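Local structure of arsenite methyltransferase (Chlamydomonas reinhardtii, 5EVJ) at residues 93-103 with 120-131; 148-156 with 175-185. The protein transfers methyl groups from S-adenosylmethionine to arsenic(III), probably giving methylated arsenicals from methylarsonous acid to trimethylarsine. The protein carries 15 engineered substitutions. One frame throughout, in Å; residues are numbered along the deposited sequence.

How the contacts relate
Both contacts lie in the methyltransferase domain and pack around its central sheet. Contact 1 joins helix 96-104 and the glycine-rich turn before it to helices 118-126 and 128-135. Strand 143-147 packs against its tyrosines. Contact 2 joins the loop after that strand to helix 178-188, beside strand 86-90. Contact 1 is the more buried: eight touching residues are buried and none is exposed. Contact 2 has five buried and one exposed. Their centres are about 21 Å apart and their nearest atoms about 6 Å. In contact 1 two tyrosines meet and their hydroxyls bind backbone carbonyls, with no ion pair across. Contact 2 has an arginine in a salt-bridge network and two bridging waters.

Contact 1 (93-103 with 120-131); sequences GSGRDAYVAAK and QLEVAISHADAY. Engineered in segment 93-103: A98 (natural residue Cys).
Y131 receives Y99 on one face of its ring. Y99 CD2 sits over the ring centre, and Y99 CD2 and Y131 CD2 are 3.5 Å apart. The two rings meet obliquely, their planes at 32°. A102 CB comes to the edge of the Y131 ring. The edge of the Y99 ring meets A124 O and H127 CB. Y99 CG is anti to the carbonyl carbon (chi1 -87°), and from there the ring reaches across to helix 118-126. Y99 OH donates to A124 O; the modelled 2.4 Å is very short and its exact value doubtful. Y131 OH donates back to Y99 O at 2.7 Å, from above the carbonyl plane. K103 N reaches Y99 O from the opposite face. M143 touches both tyrosine side chains.

The backbone of S94 packs closely on A124. G93 and G95 probably belong to the glycine-rich turn that follows the first strand in this superfamily. At G95, the N-cap, a CB would jam against the preceding carbonyl O and also crowd A124 CB.

A regular alpha-helix would send A128 N back to A124 O. Here A128 N bonds I125 O instead, and Y99 OH takes A124 O at the break between the helices.

Contact 2 (148-156 with 175-185); sequences GEIEYLDRA and SPDKARVLSEA. Engineered in segment 175-185: A185 (natural residue Cys).
R180 grips E151 O side-on with two hydrogen bonds, and E151 O lies in the guanidinium plane. R180 NE is 2.5 Å from E151 O (N-H...O angle 161°) and R180 NH2 2.9 Å, on a lone pair. The R180 chain bends at chi3 (92°), which turns the guanidinium toward E151 O and over Y152. S175 OG donates to the anti lone pair of E151 OE2 at 2.8 Å, and D154 N to E184 OE2 at 2.9 Å.

D154, R180 and E184 form a charged network. R180 NH2 bonds D154 OD2 at 3.0 Å and pairs with E184 OE2. D154 OD1 and E184 OE2 lie 3.3 Å apart, a likely repulsion that R180 would offset. R187 is a second positive partner for E184. A leucine in place of R180 would probably leave E151 O without its two donors and D154 without its charge partner, close to E184.

In this Rossmann-like methyltransferase fold, the loop after strand 143-147 packs on helix 178-188. D177 is its N-cap, after an ST turn at S175.

The R180 guanidinium lies over one face of the Y152 ring, planes 25° apart, and R155 NH1 over the opposite face.

I150 CG1 packs on V181 CG2 at 4.2 Å; aliphatic carbons of E151 and E184 lie against V181 and L153.

Water 1 links Y152 OH to D177 OD2; water 2 donates to D154 OD2 and E184 OE1.

Contact 1 (93-103 with 120-131)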
loop_
_atom_site.group_PDB
_atom_site.type_symbol
_atom_site.label_atom_id
_atom_site.label_comp_id
_atom_site.label_asym_id
_atom_site.label_seq_id
_atom_site.Cartn_x
_atom_site.Cartn_y
_atom_site.Cartn_z
ATOM N N GLY A 93 -7.117 13.114 -3.265
ATOM C CA GLY A 93 -6.888 14.300 -4.109
ATOM C C GLY A 93 -7.965 14.360 -5.231
ATOM O O GLY A 93 -9.154 14.142 -5.014
ATOM N N SER A 94 -7.528 14.598 -6.440
ATOM C CA SER A 94 -8.398 14.734 -7.545
ATOM C C SER A 94 -8.870 13.399 -8.139
ATOM O O SER A 94 -9.710 13.413 -9.056
ATOM C CB SER A 94 -7.616 15.492 -8.627
ATOM O OG SER A 94 -6.443 14.794 -8.981
ATOM N N GLY A 95 -8.251 12.283 -7.722
ATOM C CA GLY A 95 -8.871 10.942 -7.841
ATOM C C GLY A 95 -8.130 9.952 -8.748
ATOM O O GLY A 95 -8.603 8.827 -8.947
ATOM N N ARG A 96 -6.968 10.347 -9.282
ATOM C CA ARG A 96 -6.183 9.489 -10.189
ATOM C C ARG A 96 -6.204 8.032 -9.646
ATOM O O ARG A 96 -6.722 7.133 -10.300
ATOM C CB ARG A 96 -4.725 10.061 -10.322
ATOM C CG ARG A 96 -3.847 9.684 -11.547
ATOM C CD ARG A 96 -2.610 8.865 -11.201
ATOM N NE ARG A 96 -1.346 9.612 -11.194
ATOM C CZ ARG A 96 -0.301 9.360 -10.397
ATOM N NH1 ARG A 96 -0.346 8.389 -9.489
ATOM N NH2 ARG A 96 0.792 10.109 -10.489
ATOM N N ASP A 97 -5.709 7.822 -8.419
ATOM C CA ASP A 97 -5.499 6.444 -7.905
ATOM C C ASP A 97 -6.855 5.758 -7.651
ATOM O O ASP A 97 -7.000 4.561 -7.869
ATOM C CB ASP A 97 -4.552 6.378 -6.636
ATOM C CG ASP A 97 -3.064 6.732 -6.962
ATOM O OD1 ASP A 97 -2.647 6.701 -8.159
ATOM O OD2 ASP A 97 -2.287 7.024 -6.020
ATOM N N ALA A 98 -7.841 6.526 -7.228
ATOM C CA ALA A 98 -9.172 5.942 -6.999
ATOM C C ALA A 98 -9.807 5.539 -8.329
ATOM O O ALA A 98 -10.509 4.513 -8.411
ATOM C CB ALA A 98 -10.047 6.909 -6.229
ATOM N N TYR A 99 -9.511 6.304 -9.396
ATOM C CA TYR A 99 -10.089 5.985 -10.705
ATOM C C TYR A 99 -9.465 4.731 -11.225
ATOM O O TYR A 99 -10.136 3.843 -11.713
ATOM C CB TYR A 99 -9.852 7.128 -11.687
ATOM C CG TYR A 99 -10.927 8.220 -11.631
ATOM C CD1 TYR A 99 -11.365 8.738 -10.406
ATOM C CD2 TYR A 99 -11.504 8.746 -12.798
ATOM C CE1 TYR A 99 -12.338 9.738 -10.328
ATOM C CE2 TYR A 99 -12.476 9.784 -12.720
ATOM C CZ TYR A 99 -12.905 10.242 -11.488
ATOM O OH TYR A 99 -13.856 11.238 -11.378
ATOM N N VAL A 100 -8.158 4.598 -11.033
ATOM C CA VAL A 100 -7.500 3.405 -11.449
ATOM C C VAL A 100 -8.020 2.218 -10.667
ATOM O O VAL A 100 -8.270 1.148 -11.222
ATOM C CB VAL A 100 -5.993 3.530 -11.253
ATOM C CG1 VAL A 100 -5.333 2.174 -11.511
ATOM C CG2 VAL A 100 -5.486 4.642 -12.164
ATOM N N ALA A 101 -8.166 2.387 -9.360
ATOM C CA ALA A 101 -8.653 1.238 -8.560
ATOM C C ALA A 101 -10.101 0.828 -8.967
ATOM O O ALA A 101 -10.448 -0.375 -9.070
ATOM C CB ALA A 101 -8.583 1.611 -7.102
ATOM N N ALA A 102 -10.937 1.849 -9.190
ATOM C CA ALA A 102 -12.337 1.686 -9.518
ATOM C C ALA A 102 -12.399 0.769 -10.730
ATOM O O ALA A 102 -13.237 -0.112 -10.801
ATOM C CB ALA A 102 -12.941 3.023 -9.845
ATOM N N LYS A 103 -11.464 0.929 -11.649
ATOM C CA LYS A 103 -11.401 -0.008 -12.775
ATOM C C LYS A 103 -10.924 -1.391 -12.376
ATOM O O LYS A 103 -11.512 -2.442 -12.734
ATOM C CB LYS A 103 -10.460 0.496 -13.855
ATOM C CG LYS A 103 -10.381 -0.572 -14.950
ATOM C CD LYS A 103 -9.524 -0.183 -16.135
ATOM C CE LYS A 103 -9.754 -1.157 -17.294
ATOM N NZ LYS A 103 -9.481 -2.584 -16.883
ATOM N N GLN A 120 -10.216 19.668 -4.411
ATOM C CA GLN A 120 -9.769 18.383 -4.927
ATOM C C GLN A 120 -10.934 17.343 -4.995
ATOM O O GLN A 120 -11.120 16.672 -6.030
ATOM C CB GLN A 120 -8.550 17.884 -4.123
ATOM C CG GLN A 120 -7.245 18.658 -4.363
ATOM C CD GLN A 120 -6.715 18.399 -5.769
ATOM O OE1 GLN A 120 -7.114 19.071 -6.739
ATOM N NE2 GLN A 120 -5.825 17.400 -5.896
ATOM N N LEU A 121 -11.737 17.254 -3.929
ATOM C CA LEU A 121 -12.944 16.411 -3.919
ATOM C C LEU A 121 -13.803 16.568 -5.183
ATOM O O LEU A 121 -14.075 15.600 -5.930
ATOM C CB LEU A 121 -13.792 16.794 -2.730
ATOM C CG LEU A 121 -14.635 15.760 -2.014
ATOM C CD1 LEU A 121 -13.718 15.019 -1.023
ATOM C CD2 LEU A 121 -15.834 16.461 -1.339
ATOM N N GLU A 122 -14.228 17.805 -5.406
ATOM C CA GLU A 122 -15.208 18.158 -6.423
ATOM C C GLU A 122 -14.707 17.782 -7.817
ATOM O O GLU A 122 -15.528 17.403 -8.676
ATOM C CB GLU A 122 -15.597 19.657 -6.310
ATOM C CG GLU A 122 -16.883 20.041 -7.053
ATOM C CD GLU A 122 -18.080 19.145 -6.704
ATOM O OE1 GLU A 122 -18.334 18.879 -5.494
ATOM O OE2 GLU A 122 -18.775 18.706 -7.646
ATOM N N VAL A 123 -13.382 17.837 -8.043
ATOM C CA VAL A 123 -12.846 17.265 -9.291
ATOM C C VAL A 123 -13.070 15.730 -9.389
ATOM O O VAL A 123 -13.486 15.207 -10.435
ATOM C CB VAL A 123 -11.358 17.599 -9.540
ATOM C CG1 VAL A 123 -10.865 16.887 -10.821
ATOM C CG2 VAL A 123 -11.149 19.127 -9.632
ATOM N N ALA A 124 -12.796 15.012 -8.299
ATOM C CA ALA A 124 -12.960 13.560 -8.303
ATOM C C ALA A 124 -14.421 13.206 -8.535
ATOM O O ALA A 124 -14.697 12.321 -9.352
ATOM C CB ALA A 124 -12.463 12.941 -7.004
ATOM N N ILE A 125 -15.326 13.923 -7.848
ATOM C CA ILE A 125 -16.779 13.712 -7.962
ATOM C C ILE A 125 -17.391 14.075 -9.321
ATOM O O ILE A 125 -18.260 13.345 -9.798
ATOM C CB ILE A 125 -17.556 14.451 -6.866
ATOM C CG1 ILE A 125 -17.192 13.889 -5.476
ATOM C CG2 ILE A 125 -19.070 14.326 -7.108
ATOM C CD1 ILE A 125 -17.377 14.878 -4.342
ATOM N N SER A 126 -16.960 15.184 -9.939
ATOM C CA SER A 126 -17.624 15.656 -11.173
ATOM C C SER A 126 -17.321 14.757 -12.346
ATOM O O SER A 126 -18.103 14.672 -13.281
ATOM C CB SER A 126 -17.287 17.110 -11.545
ATOM O OG SER A 126 -15.917 17.249 -11.820
ATOM N N HIS A 127 -16.210 14.050 -12.295
ATOM C CA HIS A 127 -15.903 13.208 -13.436
ATOM C C HIS A 127 -16.333 11.780 -13.260
ATOM O O HIS A 127 -16.251 10.992 -14.204
ATOM C CB HIS A 127 -14.429 13.323 -13.813
ATOM C CG HIS A 127 -14.074 14.664 -14.362
ATOM N ND1 HIS A 127 -13.885 15.766 -13.553
ATOM C CD2 HIS A 127 -13.912 15.094 -15.641
ATOM C CE1 HIS A 127 -13.586 16.809 -14.310
ATOM N NE2 HIS A 127 -13.583 16.424 -15.576
ATOM N N ALA A 128 -16.842 11.445 -12.085
ATOM C CA ALA A 128 -17.076 10.021 -11.786
ATOM C C ALA A 128 -17.995 9.297 -12.761
ATOM O O ALA A 128 -17.594 8.260 -13.335
ATOM C CB ALA A 128 -17.552 9.816 -10.350
ATOM N N ASP A 129 -19.220 9.805 -12.940
ATOM C CA ASP A 129 -20.257 9.019 -13.600
ATOM C C ASP A 129 -19.852 8.731 -15.007
ATOM O O ASP A 129 -19.936 7.554 -15.505
ATOM C CB ASP A 129 -21.633 9.702 -13.552
ATOM C CG ASP A 129 -22.190 9.827 -12.107
ATOM O OD1 ASP A 129 -22.069 8.876 -11.292
ATOM O OD2 ASP A 129 -22.768 10.892 -11.786
ATOM N N ALA A 130 -19.401 9.806 -15.656
ATOM C CA ALA A 130 -19.059 9.750 -17.077
ATOM C C ALA A 130 -17.891 8.760 -17.306
ATOM O O ALA A 130 -17.865 8.011 -18.297
ATOM C CB ALA A 130 -18.706 11.153 -17.586
ATOM N N TYR A 131 -16.930 8.749 -16.377
ATOM C CA TYR A 131 -15.800 7.820 -16.455
ATOM C C TYR A 131 -16.284 6.382 -16.341
ATOM O O TYR A 131 -15.961 5.450 -17.181
ATOM C CB TYR A 131 -14.781 8.211 -15.377
ATOM C CG TYR A 131 -13.717 7.167 -15.100
ATOM C CD1 TYR A 131 -12.657 6.965 -16.000
ATOM C CD2 TYR A 131 -13.772 6.365 -13.920
ATOM C CE1 TYR A 131 -11.688 5.998 -15.734
ATOM C CE2 TYR A 131 -12.783 5.411 -13.646
ATOM C CZ TYR A 131 -11.754 5.234 -14.548
ATOM O OH TYR A 131 -10.813 4.280 -14.310
#

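Contact 2 (148-156 with 175-185)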
loop_
_atom_site.group_PDB
_atom_site.type_symbol
_atom_site.label_atom_id
_atom_site.label_comp_id
_atom_site.label_asym_id
_atom_site.label_seq_id
_atom_site.Cartn_x
_atom_site.Cartn_y
_atom_site.Cartn_z
ATOM N N GLY A 148 -12.643 14.538 4.566
ATOM C CA GLY A 148 -12.201 14.045 5.878
ATOM C C GLY A 148 -10.758 14.223 6.185
ATOM O O GLY A 148 -9.991 14.661 5.356
ATOM N N GLU A 149 -10.388 13.877 7.404
ATOM C CA GLU A 149 -9.003 13.785 7.741
ATOM C C GLU A 149 -8.545 12.343 7.826
ATOM O O GLU A 149 -9.080 11.528 8.607
ATOM C CB GLU A 149 -8.736 14.438 9.061
ATOM C CG GLU A 149 -8.801 15.959 9.041
ATOM C CD GLU A 149 -8.893 16.484 10.468
ATOM O OE1 GLU A 149 -9.840 16.092 11.204
ATOM O OE2 GLU A 149 -7.997 17.252 10.872
ATOM N N ILE A 150 -7.478 12.056 7.087
ATOM C CA ILE A 150 -6.955 10.694 7.102
ATOM C C ILE A 150 -6.651 10.165 8.479
ATOM O O ILE A 150 -6.753 8.951 8.656
ATOM C CB ILE A 150 -5.872 10.430 6.061
ATOM C CG1 ILE A 150 -4.642 11.314 6.294
ATOM C CG2 ILE A 150 -6.428 10.603 4.627
ATOM C CD1 ILE A 150 -3.620 11.024 5.228
ATOM N N GLU A 151 -6.453 11.059 9.477
ATOM C CA GLU A 151 -6.220 10.654 10.902
ATOM C C GLU A 151 -7.461 10.191 11.612
ATOM O O GLU A 151 -7.357 9.654 12.727
ATOM C CB GLU A 151 -5.644 11.810 11.763
ATOM C CG GLU A 151 -4.264 12.373 11.308
ATOM C CD GLU A 151 -4.298 13.039 9.948
ATOM O OE1 GLU A 151 -5.389 13.409 9.472
ATOM O OE2 GLU A 151 -3.234 13.231 9.322
ATOM N N TYR A 152 -8.643 10.445 11.028
ATOM C CA TYR A 152 -9.932 10.304 11.771
ATOM C C TYR A 152 -10.992 9.562 10.977
ATOM O O TYR A 152 -12.142 9.994 10.855
ATOM C CB TYR A 152 -10.463 11.665 12.304
ATOM C CG TYR A 152 -9.634 12.173 13.476
ATOM C CD1 TYR A 152 -9.856 11.663 14.779
ATOM C CD2 TYR A 152 -8.632 13.090 13.283
ATOM C CE1 TYR A 152 -9.058 12.051 15.832
ATOM C CE2 TYR A 152 -7.831 13.540 14.341
ATOM C CZ TYR A 152 -8.043 13.007 15.607
ATOM O OH TYR A 152 -7.273 13.420 16.695
ATOM N N LEU A 153 -10.626 8.388 10.489
ATOM C CA LEU A 153 -11.555 7.642 9.686
ATOM C C LEU A 153 -12.837 7.416 10.438
ATOM O O LEU A 153 -13.872 7.310 9.811
ATOM C CB LEU A 153 -10.925 6.332 9.230
ATOM C CG LEU A 153 -9.630 6.512 8.418
ATOM C CD1 LEU A 153 -9.177 5.194 7.824
ATOM C CD2 LEU A 153 -9.788 7.548 7.333
ATOM N N ASP A 154 -12.776 7.295 11.768
ATOM C CA ASP A 154 -14.004 7.150 12.625
ATOM C C ASP A 154 -14.882 8.415 12.432
ATOM O O ASP A 154 -16.074 8.329 12.222
ATOM C CB ASP A 154 -13.638 6.986 14.131
ATOM C CG ASP A 154 -12.450 7.892 14.533
ATOM O OD1 ASP A 154 -11.925 8.630 13.693
ATOM O OD2 ASP A 154 -11.962 7.838 15.634
ATOM N N ARG A 155 -14.266 9.581 12.425
ATOM C CA ARG A 155 -15.064 10.815 12.221
ATOM C C ARG A 155 -15.679 10.853 10.866
ATOM O O ARG A 155 -16.796 11.263 10.750
ATOM C CB ARG A 155 -14.288 12.083 12.532
ATOM C CG ARG A 155 -14.067 12.159 14.031
ATOM C CD ARG A 155 -13.408 13.470 14.368
ATOM N NE ARG A 155 -12.841 13.430 15.710
ATOM C CZ ARG A 155 -11.834 14.205 16.081
ATOM N NH1 ARG A 155 -11.319 15.064 15.186
ATOM N NH2 ARG A 155 -11.336 14.110 17.310
ATOM N N ALA A 156 -14.981 10.326 9.865
ATOM C CA ALA A 156 -15.542 10.184 8.536
ATOM C C ALA A 156 -16.607 9.070 8.475
ATOM O O ALA A 156 -17.133 8.809 7.399
ATOM C CB ALA A 156 -14.439 9.912 7.526
ATOM N N SER A 175 0.995 13.856 7.484
ATOM C CA SER A 175 0.160 13.710 8.650
ATOM C C SER A 175 0.804 14.356 9.888
ATOM O O SER A 175 1.989 14.184 10.131
ATOM C CB SER A 175 -0.136 12.251 8.947
ATOM O OG SER A 175 -0.840 12.141 10.193
ATOM N N PRO A 176 -0.011 15.078 10.690
ATOM C CA PRO A 176 0.382 15.503 12.031
ATOM C C PRO A 176 0.286 14.375 13.061
ATOM O O PRO A 176 0.661 14.578 14.232
ATOM C CB PRO A 176 -0.669 16.577 12.377
ATOM C CG PRO A 176 -1.882 16.179 11.569
ATOM C CD PRO A 176 -1.288 15.715 10.267
ATOM N N ASP A 177 -0.237 13.213 12.650
ATOM C CA ASP A 177 -0.399 12.083 13.578
ATOM C C ASP A 177 -0.300 10.771 12.794
ATOM O O ASP A 177 -1.246 10.020 12.730
ATOM C CB ASP A 177 -1.733 12.197 14.331
ATOM C CG ASP A 177 -1.773 11.313 15.571
ATOM O OD1 ASP A 177 -0.854 10.475 15.708
ATOM O OD2 ASP A 177 -2.694 11.456 16.434
ATOM N N LYS A 178 0.837 10.528 12.152
ATOM C CA LYS A 178 1.133 9.230 11.544
ATOM C C LYS A 178 0.566 8.003 12.264
ATOM O O LYS A 178 -0.057 7.178 11.636
ATOM C CB LYS A 178 2.606 9.069 11.386
ATOM C CG LYS A 178 3.043 9.453 10.017
ATOM C CD LYS A 178 4.527 9.625 10.006
ATOM C CE LYS A 178 4.987 9.711 8.585
ATOM N NZ LYS A 178 6.465 9.664 8.678
ATOM N N ALA A 179 0.742 7.939 13.578
ATOM C CA ALA A 179 0.323 6.786 14.350
ATOM C C ALA A 179 -1.186 6.576 14.216
ATOM O O ALA A 179 -1.678 5.437 14.089
ATOM C CB ALA A 179 0.746 6.935 15.839
ATOM N N ARG A 180 -1.930 7.665 14.267
ATOM C CA ARG A 180 -3.382 7.563 14.125
ATOM C C ARG A 180 -3.847 7.117 12.758
ATOM O O ARG A 180 -4.732 6.293 12.677
ATOM C CB ARG A 180 -4.160 8.825 14.561
ATOM C CG ARG A 180 -5.185 8.402 15.615
ATOM C CD ARG A 180 -6.170 9.461 16.102
ATOM N NE ARG A 180 -7.276 9.275 15.207
ATOM C CZ ARG A 180 -8.490 8.857 15.535
ATOM N NH1 ARG A 180 -8.856 8.670 16.794
ATOM N NH2 ARG A 180 -9.344 8.672 14.548
ATOM N N VAL A 181 -3.239 7.633 11.707
ATOM C CA VAL A 181 -3.570 7.186 10.363
ATOM C C VAL A 181 -3.318 5.670 10.266
ATOM O O VAL A 181 -4.176 4.917 9.828
ATOM C CB VAL A 181 -2.646 7.885 9.341
ATOM C CG1 VAL A 181 -2.923 7.398 7.917
ATOM C CG2 VAL A 181 -2.716 9.376 9.495
ATOM N N LEU A 182 -2.145 5.237 10.738
ATOM C CA LEU A 182 -1.786 3.835 10.701
ATOM C C LEU A 182 -2.783 3.031 11.492
ATOM O O LEU A 182 -3.302 2.039 10.982
ATOM C CB LEU A 182 -0.353 3.637 11.229
ATOM C CG LEU A 182 0.753 3.658 10.186
ATOM C CD1 LEU A 182 0.382 4.178 8.823
ATOM C CD2 LEU A 182 2.009 4.365 10.656
ATOM N N SER A 183 -3.076 3.449 12.724
ATOM C CA SER A 183 -3.982 2.631 13.544
ATOM C C SER A 183 -5.432 2.636 13.014
ATOM O O SER A 183 -6.170 1.629 13.158
ATOM C CB SER A 183 -3.913 3.001 15.045
ATOM O OG SER A 183 -4.398 4.307 15.319
ATOM N N GLU A 184 -5.790 3.713 12.319
ATOM C CA GLU A 184 -7.114 3.772 11.663
ATOM C C GLU A 184 -7.212 2.835 10.466
ATOM O O GLU A 184 -8.210 2.058 10.350
ATOM C CB GLU A 184 -7.505 5.230 11.313
ATOM C CG GLU A 184 -7.857 5.952 12.637
ATOM C CD GLU A 184 -9.251 5.575 13.142
ATOM O OE1 GLU A 184 -9.386 4.757 14.139
ATOM O OE2 GLU A 184 -10.219 6.112 12.501
ATOM N N ALA A 185 -6.192 2.890 9.580
ATOM C CA ALA A 185 -6.018 1.880 8.506
ATOM C C ALA A 185 -6.208 0.502 9.079
ATOM O O ALA A 185 -7.076 -0.276 8.631
ATOM C CB ALA A 185 -4.649 1.985 7.861
HETATM O O HOH W 1 -4.456 13.387 16.068
HETATM O O HOH W 2 -11.478 5.178 16.296
#